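PDB 4QRN: 5-Carboxyvanillate Decarboxylase, which probably catalyses the manganese-dependent, non-oxidative removal of a carboxyl group from 5-carboxyvanillate, as a decarboxylase of the amidohydrolase family. Local coordinates for residues L128-N133 with P158-R163. Residues are numbered along the deposited sequence; the frame is centred on the assembly and turned at random.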
loop_
_atom_site.group_PDB
_atom_site.type_symbol
_atom_site.label_atom_id
_atom_site.label_comp_id
_atom_site.label_asym_id
_atom_site.label_seq_id
_atom_site.Cartn_x
_atom_site.Cartn_y
_atom_site.Cartn_z
ATOM N N LEU A 128 17.955 11.010 25.836
ATOM C CA LEU A 128 16.700 11.673 25.522
ATOM C C LEU A 128 15.524 10.707 25.585
ATOM O O LEU A 128 14.435 11.107 25.958
ATOM C CB LEU A 128 16.769 12.373 24.159
ATOM C CG LEU A 128 17.720 13.578 24.146
ATOM C CD1 LEU A 128 17.727 14.184 22.768
ATOM C CD2 LEU A 128 17.368 14.633 25.208
ATOM N N ALA A 129 15.733 9.454 25.203
ATOM C CA ALA A 129 14.653 8.464 25.337
ATOM C C ALA A 129 14.338 8.239 26.815
ATOM O O ALA A 129 13.172 8.124 27.188
ATOM C CB ALA A 129 15.047 7.158 24.678
ATOM N N THR A 130 15.372 8.139 27.651
ATOM C CA THR A 130 15.160 7.968 29.090
ATOM C C THR A 130 14.324 9.118 29.638
ATOM O O THR A 130 13.368 8.900 30.376
ATOM C CB THR A 130 16.508 7.925 29.833
ATOM O OG1 THR A 130 17.219 6.751 29.425
ATOM C CG2 THR A 130 16.288 7.915 31.353
ATOM N N ARG A 131 14.683 10.345 29.250
ATOM C CA ARG A 131 13.962 11.520 29.708
ATOM C C ARG A 131 12.518 11.537 29.200
ATOM O O ARG A 131 11.599 11.866 29.957
ATOM C CB ARG A 131 14.715 12.800 29.310
ATOM C CG ARG A 131 16.003 12.982 30.117
ATOM C CD ARG A 131 16.961 13.906 29.420
ATOM N NE ARG A 131 16.518 15.294 29.409
ATOM C CZ ARG A 131 16.704 16.171 30.398
ATOM N NH1 ARG A 131 17.307 15.812 31.528
ATOM N NH2 ARG A 131 16.267 17.417 30.255
ATOM N N ALA A 132 12.304 11.163 27.942
ATOM C CA ALA A 132 10.950 11.144 27.402
ATOM C C ALA A 132 10.117 10.084 28.120
ATOM O O ALA A 132 8.938 10.300 28.386
ATOM C CB ALA A 132 10.967 10.860 25.896
ATOM N N ASN A 133 10.717 8.927 28.405
ATOM C CA ASN A 133 10.005 7.881 29.112
ATOM C C ASN A 133 9.659 8.329 30.531
ATOM O O ASN A 133 8.544 8.100 31.014
ATOM C CB ASN A 133 10.835 6.601 29.107
ATOM C CG ASN A 133 10.800 5.901 27.760
ATOM O OD1 ASN A 133 9.859 6.086 26.981
ATOM N ND2 ASN A 133 11.794 5.085 27.492
ATOM N N PRO A 158 20.264 -2.131 20.647
ATOM C CA PRO A 158 19.209 -3.092 20.997
ATOM C C PRO A 158 19.306 -3.608 22.421
ATOM O O PRO A 158 18.274 -3.889 23.020
ATOM C CB PRO A 158 19.381 -4.229 19.973
ATOM C CG PRO A 158 20.127 -3.635 18.867
ATOM C CD PRO A 158 21.012 -2.548 19.453
ATOM N N GLU A 159 20.507 -3.726 22.964
ATOM C CA GLU A 159 20.645 -4.226 24.315
ATOM C C GLU A 159 20.158 -3.195 25.334
ATOM O O GLU A 159 19.465 -3.541 26.300
ATOM C CB GLU A 159 22.093 -4.639 24.571
ATOM C CG GLU A 159 22.479 -5.847 23.712
ATOM C CD GLU A 159 23.939 -6.193 23.794
ATOM O OE1 GLU A 159 24.562 -5.877 24.835
ATOM O OE2 GLU A 159 24.459 -6.782 22.813
ATOM N N TRP A 160 20.465 -1.919 25.117
ATOM C CA TRP A 160 19.916 -0.882 25.985
ATOM C C TRP A 160 18.404 -0.852 25.854
ATOM O O TRP A 160 17.673 -0.721 26.840
ATOM C CB TRP A 160 20.487 0.503 25.661
ATOM C CG TRP A 160 19.859 1.570 26.500
ATOM C CD1 TRP A 160 20.256 1.961 27.743
ATOM C CD2 TRP A 160 18.698 2.349 26.182
ATOM N NE1 TRP A 160 19.424 2.946 28.208
ATOM C CE2 TRP A 160 18.456 3.197 27.271
ATOM C CE3 TRP A 160 17.851 2.421 25.074
ATOM C CZ2 TRP A 160 17.389 4.092 27.294
ATOM C CZ3 TRP A 160 16.775 3.307 25.098
ATOM C CH2 TRP A 160 16.565 4.138 26.201
ATOM N N SER A 161 17.921 -0.990 24.617
ATOM C CA SER A 161 16.480 -0.971 24.384
ATOM C C SER A 161 15.774 -2.097 25.139
ATOM O O SER A 161 14.699 -1.899 25.685
ATOM C CB SER A 161 16.180 -1.045 22.891
ATOM O OG SER A 161 16.583 0.146 22.213
ATOM N N ALA A 162 16.405 -3.268 25.190
ATOM C CA ALA A 162 15.866 -4.379 25.964
ATOM C C ALA A 162 15.781 -4.011 27.448
ATOM O O ALA A 162 14.778 -4.292 28.113
ATOM C CB ALA A 162 16.714 -5.623 25.753
ATOM N N ARG A 163 16.832 -3.386 27.982
ATOM C CA ARG A 163 16.779 -2.928 29.371
ATOM C C ARG A 163 15.663 -1.913 29.590
ATOM O O ARG A 163 15.013 -1.931 30.647
ATOM C CB ARG A 163 18.127 -2.335 29.827
ATOM C CG ARG A 163 19.236 -3.370 29.826
ATOM C CD ARG A 163 20.530 -2.882 30.468
ATOM N NE ARG A 163 21.163 -1.706 29.852
ATOM C CZ ARG A 163 22.056 -1.735 28.856
ATOM N NH1 ARG A 163 22.387 -2.874 28.252
ATOM N NH2 ARG A 163 22.599 -0.600 28.429
#
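W160 reaches across to A129 and T130 with the far end of its six-membered ring, and this one indole makes all the close contacts between segments 128-133 and 158-163. Its CH2 lies 3.7 Å from CB of A129, which approaches the ring obliquely. The methyl of A129 points at the opposing helix and is short enough for the tip of the indole to come in close to the backbone. CG of W160 stands anti to the backbone N (chi1 177°), which extends the indole away from its own helix. A residue this long suits a place where the backbones are well apart: the nearest CA atoms, those of A129 and S161, are separated by 9.7 Å.

The two helices, 122-142 and 158-170, follow strands 106-111 and 147-149, which lie parallel and side by side in the sheet. They are thus successive helices on the outside of the β/α barrel expected of an amidohydrolase, and W160, in the first turn of the later one, bridges them away from the metal and ligand site.

The hydroxyl of T130 meets the ring edge without a hydrogen bond between them. OG1 of T130 sits near the indole plane, 3.4 Å from CZ2 of W160. It is turned anti to the carbonyl carbon (chi1 -65°), beside the backbone N, where its hydrogen-bond partner is the carbonyl oxygen of R126, one turn earlier.

Within the later helix, CA of W160 lies 3.6 Å above the plane of the R163 guanidinium, over its centre. From helix 122-142, ND2 of N133 hydrogen-bonds both OE2 of E164 and the carbonyl oxygen of T152, and the side chains of T130 and N133 meet the next turns of helix 158-170 at R167.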